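Local coordinates for conserved hypothetical protein (PDB 1YLL) that is of unknown function but belongs to the HutD family of the cupin clan, with probable N- and C-terminal cupin-like halves, at residues Gly24-Ile29 with Arg43-Asp48; Val151-Gln156 with Trp180-His185; Leu75-Ala80 with Ser97-Thr102. All coordinates share one frame; numbering follows the deposited sequence. Where two conformers were deposited one is given.

How the contacts relate
All three contacts join neighbouring antiparallel strands, but each does so in a different sheet. The centres of contacts 1, 2 and 3 lie about 9, 19 and 20 Å from the centre of the chain. Those of contacts 2 and 3 are about 37 Å apart. None touches another. Contact 2 is buried and largely apolar, with a leucine over a tryptophan ring. Contact 1 is mixed: apolar I29, L44 and I46 pack at one end, towards strands 141-146 and 168-171, while charged side chains, including a salt bridge, lie elsewhere. Contact 3 is the most open. A turn aspartate and an arginine lie on its outside, and L75, V77 and V99 cover its inner face.

Contact 1 (Gly24-Ile29 with Arg43-Asp48); sequences GSTEEI and RLSIAD
G24-I29 and R43-D48 meet as the two antiparallel strands of a beta hairpin, strands 24-31 and 42-49. They lie side by side in a larger antiparallel sheet, with strand 17-18 beyond the first and strand 108-115 beyond the second. E27 and I46 form a hydrogen-bonded pair. E27 N reaches I46 O at 2.7 Å with a nearly straight N-H...O angle of 173°, and I46 N returns a bond to E27 O at 2.9 Å. S25 and D48 pair in the same way.

T26, E28, R43 and S45 share one face. E28 is extended, with CG anti to its backbone N (chi1 179°), and this carries its carboxylate back to R43. R43 NE donates to E28 OE2 at 2.8 Å in a salt bridge. The oxygen lies in the guanidinium plane but is met from above its own carboxylate plane, and the two planes are 87° apart. R31 holds E28 OE1. CB of S45 lies over one guanidinium face, towards its rim. The methyl CG2 of T26 approaches R43 NH1 at 3.1 Å.

Behind, I29 CD1 touches L44 CD1 and I46 CG1, each at 3.9 Å. This apolar patch at one end packs on L143 and F145 of strand 141-146. S25, E27 and D48 share the I46 face, and D48 forms a salt bridge with R109. The antiparallel hairpin is consistent with the cupin-type fold of the HutD family.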
loop_
_atom_site.group_PDB
_atom_site.type_symbol
_atom_site.label_atom_id
_atom_site.label_comp_id
_atom_site.label_asym_id
_atom_site.label_seq_id
_atom_site.Cartn_x
_atom_site.Cartn_y
_atom_site.Cartn_z
ATOM N N GLY D 24 40.571 -6.672 2.617
ATOM C CA GLY D 24 39.160 -6.300 2.589
ATOM C C GLY D 24 38.398 -6.469 3.897
ATOM O O GLY D 24 38.980 -6.643 4.965
ATOM N N SER D 25 37.076 -6.416 3.819
ATOM C CA SER D 25 36.280 -6.575 5.025
ATOM C C SER D 25 34.910 -7.074 4.619
ATOM O O SER D 25 34.519 -6.964 3.465
ATOM C CB SER D 25 36.146 -5.240 5.759
ATOM O OG SER D 25 35.553 -4.266 4.926
ATOM N N THR D 26 34.186 -7.627 5.577
ATOM C CA THR D 26 32.876 -8.116 5.268
ATOM C C THR D 26 31.847 -7.593 6.232
ATOM O O THR D 26 32.094 -7.546 7.436
ATOM C CB THR D 26 32.837 -9.638 5.307
ATOM O OG1 THR D 26 33.701 -10.137 4.278
ATOM C CG2 THR D 26 31.411 -10.140 5.026
ATOM N N GLU D 27 30.701 -7.198 5.683
ATOM C CA GLU D 27 29.575 -6.737 6.498
ATOM C C GLU D 27 28.440 -7.772 6.358
ATOM O O GLU D 27 27.810 -7.855 5.306
ATOM C CB GLU D 27 29.071 -5.363 6.027
ATOM C CG GLU D 27 30.050 -4.216 6.284
ATOM C CD GLU D 27 29.473 -2.846 5.935
ATOM O OE1 GLU D 27 28.457 -2.774 5.209
ATOM O OE2 GLU D 27 30.055 -1.835 6.372
ATOM N N GLU D 28 28.191 -8.560 7.398
ATOM C CA GLU D 28 27.127 -9.565 7.334
ATOM C C GLU D 28 25.787 -8.923 7.492
ATOM O O GLU D 28 25.518 -8.219 8.474
ATOM C CB GLU D 28 27.314 -10.650 8.410
ATOM C CG GLU D 28 26.188 -11.717 8.386
ATOM C CD GLU D 28 26.511 -12.958 9.226
ATOM O OE1 GLU D 28 25.602 -13.459 9.912
ATOM O OE2 GLU D 28 27.650 -13.445 9.181
ATOM N N ILE D 29 24.918 -9.165 6.524
ATOM C CA ILE D 29 23.572 -8.615 6.567
ATOM C C ILE D 29 22.663 -9.518 7.383
ATOM O O ILE D 29 21.928 -9.046 8.262
ATOM C CB ILE D 29 23.010 -8.483 5.126
ATOM C CG1 ILE D 29 23.876 -7.485 4.337
ATOM C CG2 ILE D 29 21.542 -8.034 5.164
ATOM C CD1 ILE D 29 23.503 -7.396 2.873
ATOM N N ARG D 43 23.897 -17.231 4.233
ATOM C CA ARG D 43 24.410 -15.982 4.744
ATOM C C ARG D 43 24.448 -14.968 3.609
ATOM O O ARG D 43 24.854 -15.300 2.484
ATOM C CB ARG D 43 25.829 -16.175 5.262
ATOM C CG ARG D 43 26.493 -14.944 5.781
ATOM C CD ARG D 43 27.767 -15.359 6.489
ATOM N NE ARG D 43 28.681 -14.251 6.753
ATOM C CZ ARG D 43 29.588 -13.792 5.893
ATOM N NH1 ARG D 43 30.379 -12.789 6.251
ATOM N NH2 ARG D 43 29.695 -14.299 4.677
ATOM N N LEU D 44 24.027 -13.746 3.910
ATOM C CA LEU D 44 24.020 -12.665 2.921
ATOM C C LEU D 44 24.975 -11.606 3.453
ATOM O O LEU D 44 24.953 -11.277 4.651
ATOM C CB LEU D 44 22.610 -12.066 2.830
ATOM C CG LEU D 44 21.790 -11.816 1.559
ATOM C CD1 LEU D 44 21.278 -10.361 1.581
ATOM C CD2 LEU D 44 22.551 -12.165 0.281
ATOM N N SER D 45 25.800 -11.040 2.593
ATOM C CA SER D 45 26.745 -10.045 3.086
ATOM C C SER D 45 27.222 -9.121 1.973
ATOM O O SER D 45 27.005 -9.392 0.789
ATOM C CB SER D 45 27.981 -10.755 3.652
ATOM O OG SER D 45 28.611 -11.559 2.635
ATOM N N ILE D 46 27.869 -8.030 2.395
ATOM C CA ILE D 46 28.480 -7.081 1.472
ATOM C C ILE D 46 29.957 -7.118 1.842
ATOM O O ILE D 46 30.297 -7.088 3.019
ATOM C CB ILE D 46 28.021 -5.652 1.709
ATOM C CG1 ILE D 46 26.565 -5.485 1.333
ATOM C CG2 ILE D 46 28.891 -4.690 0.884
ATOM C CD1 ILE D 46 26.047 -4.205 1.992
ATOM N N ALA D 47 30.843 -7.202 0.868
ATOM C CA ALA D 47 32.259 -7.209 1.216
ATOM C C ALA D 47 32.954 -6.078 0.486
ATOM O O ALA D 47 32.478 -5.606 -0.551
ATOM C CB ALA D 47 32.905 -8.547 0.863
ATOM N N ASP D 48 34.034 -5.593 1.092
ATOM C CA ASP D 48 34.860 -4.565 0.483
ATOM C C ASP D 48 36.094 -5.328 0.089
ATOM O O ASP D 48 36.631 -6.099 0.883
ATOM C CB ASP D 48 35.219 -3.469 1.477
ATOM C CG ASP D 48 34.085 -2.506 1.697
ATOM O OD1 ASP D 48 32.935 -2.911 1.444
ATOM O OD2 ASP D 48 34.332 -1.359 2.126
HETATM O O HOH W 1 31.612 -12.027 2.419
HETATM O O HOH W 2 33.160 -1.682 4.911
#

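Contact 2 (Val151-Gln156 with Trp180-His185); sequences VAISLQ and WRLTAH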
loop_
_atom_site.group_PDB
_atom_site.type_symbol
_atom_site.label_atom_id
_atom_site.label_comp_id
_atom_site.label_asym_id
_atom_site.label_seq_id
_atom_site.Cartn_x
_atom_site.Cartn_y
_atom_site.Cartn_z
ATOM N N VAL D 151 13.179 2.437 -2.502
ATOM C CA VAL D 151 12.249 1.367 -2.820
ATOM C C VAL D 151 11.258 1.045 -1.726
ATOM O O VAL D 151 11.630 0.665 -0.608
ATOM C CB VAL D 151 12.993 0.068 -3.196
ATOM C CG1 VAL D 151 11.982 -1.049 -3.495
ATOM C CG2 VAL D 151 13.863 0.317 -4.430
ATOM N N ALA D 152 9.979 1.189 -2.054
ATOM C CA ALA D 152 8.918 0.884 -1.112
ATOM C C ALA D 152 8.409 -0.529 -1.412
ATOM O O ALA D 152 8.241 -0.897 -2.568
ATOM C CB ALA D 152 7.780 1.898 -1.234
ATOM N N ILE D 153 8.143 -1.288 -0.360
ATOM C CA ILE D 153 7.689 -2.665 -0.511
ATOM C C ILE D 153 6.322 -2.925 0.090
ATOM O O ILE D 153 6.024 -2.484 1.200
ATOM C CB ILE D 153 8.620 -3.663 0.218
ATOM C CG1 ILE D 153 10.077 -3.414 -0.136
ATOM C CG2 ILE D 153 8.240 -5.087 -0.164
ATOM C CD1 ILE D 153 11.051 -4.271 0.690
ATOM N N SER D 154 5.481 -3.639 -0.645
ATOM C CA SER D 154 4.196 -3.989 -0.081
ATOM C C SER D 154 4.057 -5.496 -0.260
ATOM O O SER D 154 4.612 -6.062 -1.202
ATOM C CB SER D 154 3.071 -3.234 -0.779
ATOM O OG SER D 154 2.880 -3.727 -2.079
ATOM N N LEU D 155 3.363 -6.134 0.680
ATOM C CA LEU D 155 3.122 -7.574 0.670
ATOM C C LEU D 155 1.614 -7.772 0.839
ATOM O O LEU D 155 1.024 -7.272 1.808
ATOM C CB LEU D 155 3.876 -8.250 1.814
ATOM C CG LEU D 155 3.587 -9.722 2.168
ATOM C CD1 LEU D 155 3.787 -10.628 0.956
ATOM C CD2 LEU D 155 4.528 -10.156 3.278
ATOM N N GLN D 156 1.008 -8.509 -0.086
ATOM C CA GLN D 156 -0.445 -8.744 -0.084
ATOM C C GLN D 156 -1.207 -7.408 -0.096
ATOM O O GLN D 156 -2.278 -7.279 0.514
ATOM C CB GLN D 156 -0.870 -9.600 1.119
ATOM C CG GLN D 156 0.003 -10.842 1.402
ATOM C CD GLN D 156 -0.054 -11.924 0.329
ATOM O OE1 GLN D 156 0.188 -11.670 -0.853
ATOM N NE2 GLN D 156 -0.361 -13.150 0.745
ATOM N N TRP D 180 4.203 -9.842 -3.876
ATOM C CA TRP D 180 5.151 -8.783 -3.555
ATOM C C TRP D 180 5.138 -7.667 -4.587
ATOM O O TRP D 180 5.212 -7.934 -5.787
ATOM C CB TRP D 180 6.592 -9.339 -3.522
ATOM C CG TRP D 180 6.852 -10.336 -2.461
ATOM C CD1 TRP D 180 6.869 -11.701 -2.582
ATOM C CD2 TRP D 180 7.188 -10.045 -1.109
ATOM N NE1 TRP D 180 7.204 -12.269 -1.385
ATOM C CE2 TRP D 180 7.405 -11.277 -0.459
ATOM C CE3 TRP D 180 7.328 -8.852 -0.384
ATOM C CZ2 TRP D 180 7.760 -11.358 0.893
ATOM C CZ3 TRP D 180 7.689 -8.932 0.982
ATOM C CH2 TRP D 180 7.898 -10.173 1.590
ATOM N N ARG D 181 5.096 -6.415 -4.127
ATOM C CA ARG D 181 5.112 -5.280 -5.036
ATOM C C ARG D 181 6.131 -4.245 -4.578
ATOM O O ARG D 181 6.176 -3.901 -3.406
ATOM C CB ARG D 181 3.726 -4.630 -5.138
ATOM C CG ARG D 181 3.729 -3.453 -6.137
ATOM C CD ARG D 181 2.382 -2.734 -6.200
ATOM N NE ARG D 181 1.297 -3.634 -6.550
ATOM C CZ ARG D 181 1.166 -4.234 -7.731
ATOM N NH1 ARG D 181 2.058 -4.022 -8.695
ATOM N NH2 ARG D 181 0.146 -5.057 -7.944
ATOM N N LEU D 182 6.973 -3.772 -5.490
ATOM C CA LEU D 182 7.961 -2.769 -5.138
ATOM C C LEU D 182 7.656 -1.530 -5.952
ATOM O O LEU D 182 7.254 -1.614 -7.115
ATOM C CB LEU D 182 9.366 -3.232 -5.507
ATOM C CG LEU D 182 9.759 -4.603 -4.959
ATOM C CD1 LEU D 182 11.152 -4.920 -5.484
ATOM C CD2 LEU D 182 9.741 -4.628 -3.481
ATOM N N THR D 183 7.883 -0.379 -5.341
ATOM C CA THR D 183 7.655 0.872 -6.033
ATOM C C THR D 183 8.820 1.824 -5.765
ATOM O O THR D 183 9.464 1.751 -4.717
ATOM C CB THR D 183 6.339 1.491 -5.573
ATOM O OG1 THR D 183 6.155 2.739 -6.242
ATOM C CG2 THR D 183 6.357 1.708 -4.094
ATOM N N ALA D 184 9.129 2.674 -6.741
ATOM C CA ALA D 184 10.215 3.634 -6.583
ATOM C C ALA D 184 9.972 4.873 -7.451
ATOM O O ALA D 184 9.441 4.763 -8.543
ATOM C CB ALA D 184 11.534 2.979 -6.965
ATOM N N HIS D 185 10.358 6.048 -6.961
ATOM C CA HIS D 185 10.185 7.294 -7.722
ATOM C C HIS D 185 11.272 7.432 -8.784
ATOM O O HIS D 185 10.986 7.712 -9.958
ATOM C CB HIS D 185 10.227 8.495 -6.778
ATOM C CG HIS D 185 8.979 8.670 -5.968
ATOM N ND1 HIS D 185 8.313 7.611 -5.386
ATOM C CD2 HIS D 185 8.285 9.781 -5.630
ATOM C CE1 HIS D 185 7.262 8.065 -4.724
ATOM N NE2 HIS D 185 7.223 9.378 -4.856
#
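L155 turns its CG anti to the backbone N (chi1 169°), while W180 places its CG anti to its own carbonyl carbon (chi1 -65°). Together these torsions bring one leucine methyl, CD1, over the indole. The two residues are a non-hydrogen-bonded pair in an antiparallel beta sheet. Strands 151-155 and 178-184 are its two middle strands, between 132-137 and 158-163. The sheet is consistent with the barrel wall of a cupin-type fold.

The methyl CD1 of L155 stands 3.9 Å from the centroid of the W180 six-membered ring and almost exactly on its normal. This is a CH-pi contact over the face. The other methyl, CD2, touches W180 CH2 at 3.8 Å. I153 comes from a different side. Its CG2 lies at the edge of the ring, near its plane, 3.9 Å from W180 CE3. The ring also stacks on W135 of the neighbouring strand, and L169 and A171 help to bury it.

I153 lies alongside L182, the two side chains pointing the same way. V151 CG1 meets L182 CB a step further on. V151 and L182 also touch V190 of strand 187-197, so this row of apolar groups joins the sheet to its neighbour.

Four backbone bonds hold the strands. A152 exchanges bonds with T183, and S154 with R181. S154 N reaches R181 O at 2.9 Å. On the face with A152, S154, R181 and T183, T183 OG1 bonds to the carbonyl of G131, and S154 packs on Q158 of a second subunit. The closest apolar touch on the tryptophan side is I153 CG1 against L182 CD2, at 3.6 Å.

Contact 3 (Leu75-Ala80 with Ser97-Thr102); sequences LRVDGA and SEVHCT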
loop_
_atom_site.group_PDB
_atom_site.type_symbol
_atom_site.label_atom_id
_atom_site.label_comp_id
_atom_site.label_asym_id
_atom_site.label_seq_id
_atom_site.Cartn_x
_atom_site.Cartn_y
_atom_site.Cartn_z
ATOM N N LEU D 75 37.325 -13.153 -11.728
ATOM C CA LEU D 75 37.594 -14.268 -10.833
ATOM C C LEU D 75 38.231 -15.429 -11.580
ATOM O O LEU D 75 37.723 -15.848 -12.628
ATOM C CB LEU D 75 36.285 -14.769 -10.167
ATOM C CG LEU D 75 35.665 -13.777 -9.178
ATOM C CD1 LEU D 75 34.362 -14.353 -8.630
ATOM C CD2 LEU D 75 36.660 -13.475 -8.041
ATOM N N ARG D 76 39.342 -15.941 -11.056
ATOM C CA ARG D 76 39.958 -17.121 -11.662
ATOM C C ARG D 76 39.482 -18.260 -10.749
ATOM O O ARG D 76 39.821 -18.297 -9.571
ATOM C CB ARG D 76 41.481 -17.025 -11.637
ATOM C CG ARG D 76 42.147 -18.081 -12.492
ATOM C CD ARG D 76 43.654 -17.908 -12.424
ATOM N NE ARG D 76 44.147 -18.298 -11.115
ATOM C CZ ARG D 76 45.094 -17.659 -10.439
ATOM N NH1 ARG D 76 45.669 -16.573 -10.948
ATOM N NH2 ARG D 76 45.454 -18.104 -9.241
ATOM N N VAL D 77 38.674 -19.165 -11.291
ATOM C CA VAL D 77 38.089 -20.259 -10.519
ATOM C C VAL D 77 38.667 -21.596 -11.011
ATOM O O VAL D 77 38.417 -21.993 -12.141
ATOM C CB VAL D 77 36.565 -20.277 -10.716
ATOM C CG1 VAL D 77 35.922 -21.298 -9.764
ATOM C CG2 VAL D 77 35.997 -18.858 -10.477
ATOM N N ASP D 78 39.410 -22.262 -10.148
ATOM C CA ASP D 78 40.047 -23.523 -10.511
ATOM C C ASP D 78 40.798 -23.346 -11.827
ATOM O O ASP D 78 40.737 -24.190 -12.746
ATOM C CB ASP D 78 39.007 -24.626 -10.617
ATOM C CG ASP D 78 38.358 -24.934 -9.278
ATOM O OD1 ASP D 78 39.055 -24.937 -8.253
ATOM O OD2 ASP D 78 37.140 -25.185 -9.253
ATOM N N GLY D 79 41.484 -22.210 -11.935
ATOM C CA GLY D 79 42.269 -21.927 -13.125
ATOM C C GLY D 79 41.602 -21.268 -14.315
ATOM O O GLY D 79 42.292 -20.813 -15.235
ATOM N N ALA D 80 40.276 -21.204 -14.326
ATOM C CA ALA D 80 39.549 -20.588 -15.425
ATOM C C ALA D 80 39.222 -19.149 -15.069
ATOM O O ALA D 80 38.549 -18.895 -14.079
ATOM C CB ALA D 80 38.271 -21.339 -15.685
ATOM N N SER D 97 35.940 -24.433 -4.612
ATOM C CA SER D 97 36.898 -24.075 -5.648
ATOM C C SER D 97 38.011 -23.163 -5.147
ATOM O O SER D 97 37.872 -22.464 -4.138
ATOM C CB SER D 97 36.206 -23.362 -6.823
ATOM O OG SER D 97 35.421 -24.238 -7.620
ATOM N N GLU D 98 39.142 -23.196 -5.841
ATOM C CA GLU D 98 40.244 -22.311 -5.492
ATOM C C GLU D 98 39.881 -21.096 -6.333
ATOM O O GLU D 98 39.598 -21.213 -7.524
ATOM C CB GLU D 98 41.601 -22.861 -5.945
ATOM C CG GLU D 98 42.793 -22.082 -5.373
ATOM C CD GLU D 98 44.114 -22.404 -6.063
ATOM O OE1 GLU D 98 44.318 -23.575 -6.446
ATOM O OE2 GLU D 98 44.956 -21.486 -6.207
ATOM N N VAL D 99 39.886 -19.939 -5.699
ATOM C CA VAL D 99 39.506 -18.698 -6.355
ATOM C C VAL D 99 40.421 -17.529 -6.095
ATOM O O VAL D 99 40.753 -17.239 -4.960
ATOM C CB VAL D 99 38.075 -18.295 -5.904
ATOM C CG1 VAL D 99 37.648 -16.999 -6.586
ATOM C CG2 VAL D 99 37.088 -19.425 -6.252
ATOM N N HIS D 100 40.810 -16.863 -7.171
ATOM C CA HIS D 100 41.632 -15.676 -7.045
ATOM C C HIS D 100 40.852 -14.516 -7.659
ATOM O O HIS D 100 40.282 -14.645 -8.741
ATOM C CB HIS D 100 42.967 -15.835 -7.786
ATOM C CG HIS D 100 43.825 -14.610 -7.723
ATOM N ND1 HIS D 100 43.790 -13.621 -8.683
ATOM C CD2 HIS D 100 44.696 -14.183 -6.775
ATOM C CE1 HIS D 100 44.605 -12.641 -8.333
ATOM N NE2 HIS D 100 45.168 -12.956 -7.180
ATOM N N CYS D 101 40.818 -13.387 -6.949
ATOM C CA CYS D 101 40.112 -12.226 -7.439
ATOM C C CYS D 101 41.108 -11.178 -7.915
ATOM O O CYS D 101 41.999 -10.787 -7.167
ATOM C CB CYS D 101 39.282 -11.627 -6.311
ATOM S SG CYS D 101 38.561 -10.009 -6.705
ATOM N N THR D 102 40.963 -10.744 -9.160
ATOM C CA THR D 102 41.804 -9.678 -9.691
ATOM C C THR D 102 40.895 -8.450 -9.841
ATOM O O THR D 102 39.885 -8.501 -10.549
ATOM C CB THR D 102 42.351 -10.048 -11.084
ATOM O OG1 THR D 102 43.258 -11.152 -10.949
ATOM C CG2 THR D 102 43.066 -8.884 -11.710
HETATM O O HOH W 3 43.998 -19.693 -7.690
#
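The hydroxyl OG of S97 donates to D78 OD2 over only 2.6 Å, the shortest direct polar bond between the segments. The other carboxylate oxygen, OD1, takes the backbone N-H of E98 at 3.0 Å. Both donors come from above the carboxylate plane. D78 lies in the type I' turn from V77 to A80. Its CG is anti to the carbonyl carbon (chi1 -65°), which swings the carboxylate across to the 97-98 backbone. The D78 backbone N also bonds to E98 O, at 2.8 Å. One residue thus grips the chain before strand 99-103 three times.

Beyond this clasp the strands pair as antiparallel sheet. R76 N bonds to H100 O, and H100 N to R76 O. Strand 53-55 lies on the far side of 99-103, and S82 bonds to L75.

R76 and H100 share the outer face. The arginine bends at chi3 (71°), and its guanidinium lies nearly parallel to the imidazole, 9° apart. The flat group covers the root of H100 rather than its ring. H100 CB sits 3.7 Å from R76 NH2, over one guanidinium face near its rim. A water accepts from R76 NH2; its onward link to E98 is doubtful.

The inner face is apolar. L75 CD2 touches C101 CB at 3.6 Å, V77 CG1 meets S97 CB at 3.6 Å, and V77 CG1 lies 4.1 Å from V99 CG2. F91, F93 and F55 pack on this side.

Two donors on the carboxylate should favour the ionised form of D78, and they probably fix how the turn sits against S97 and E98.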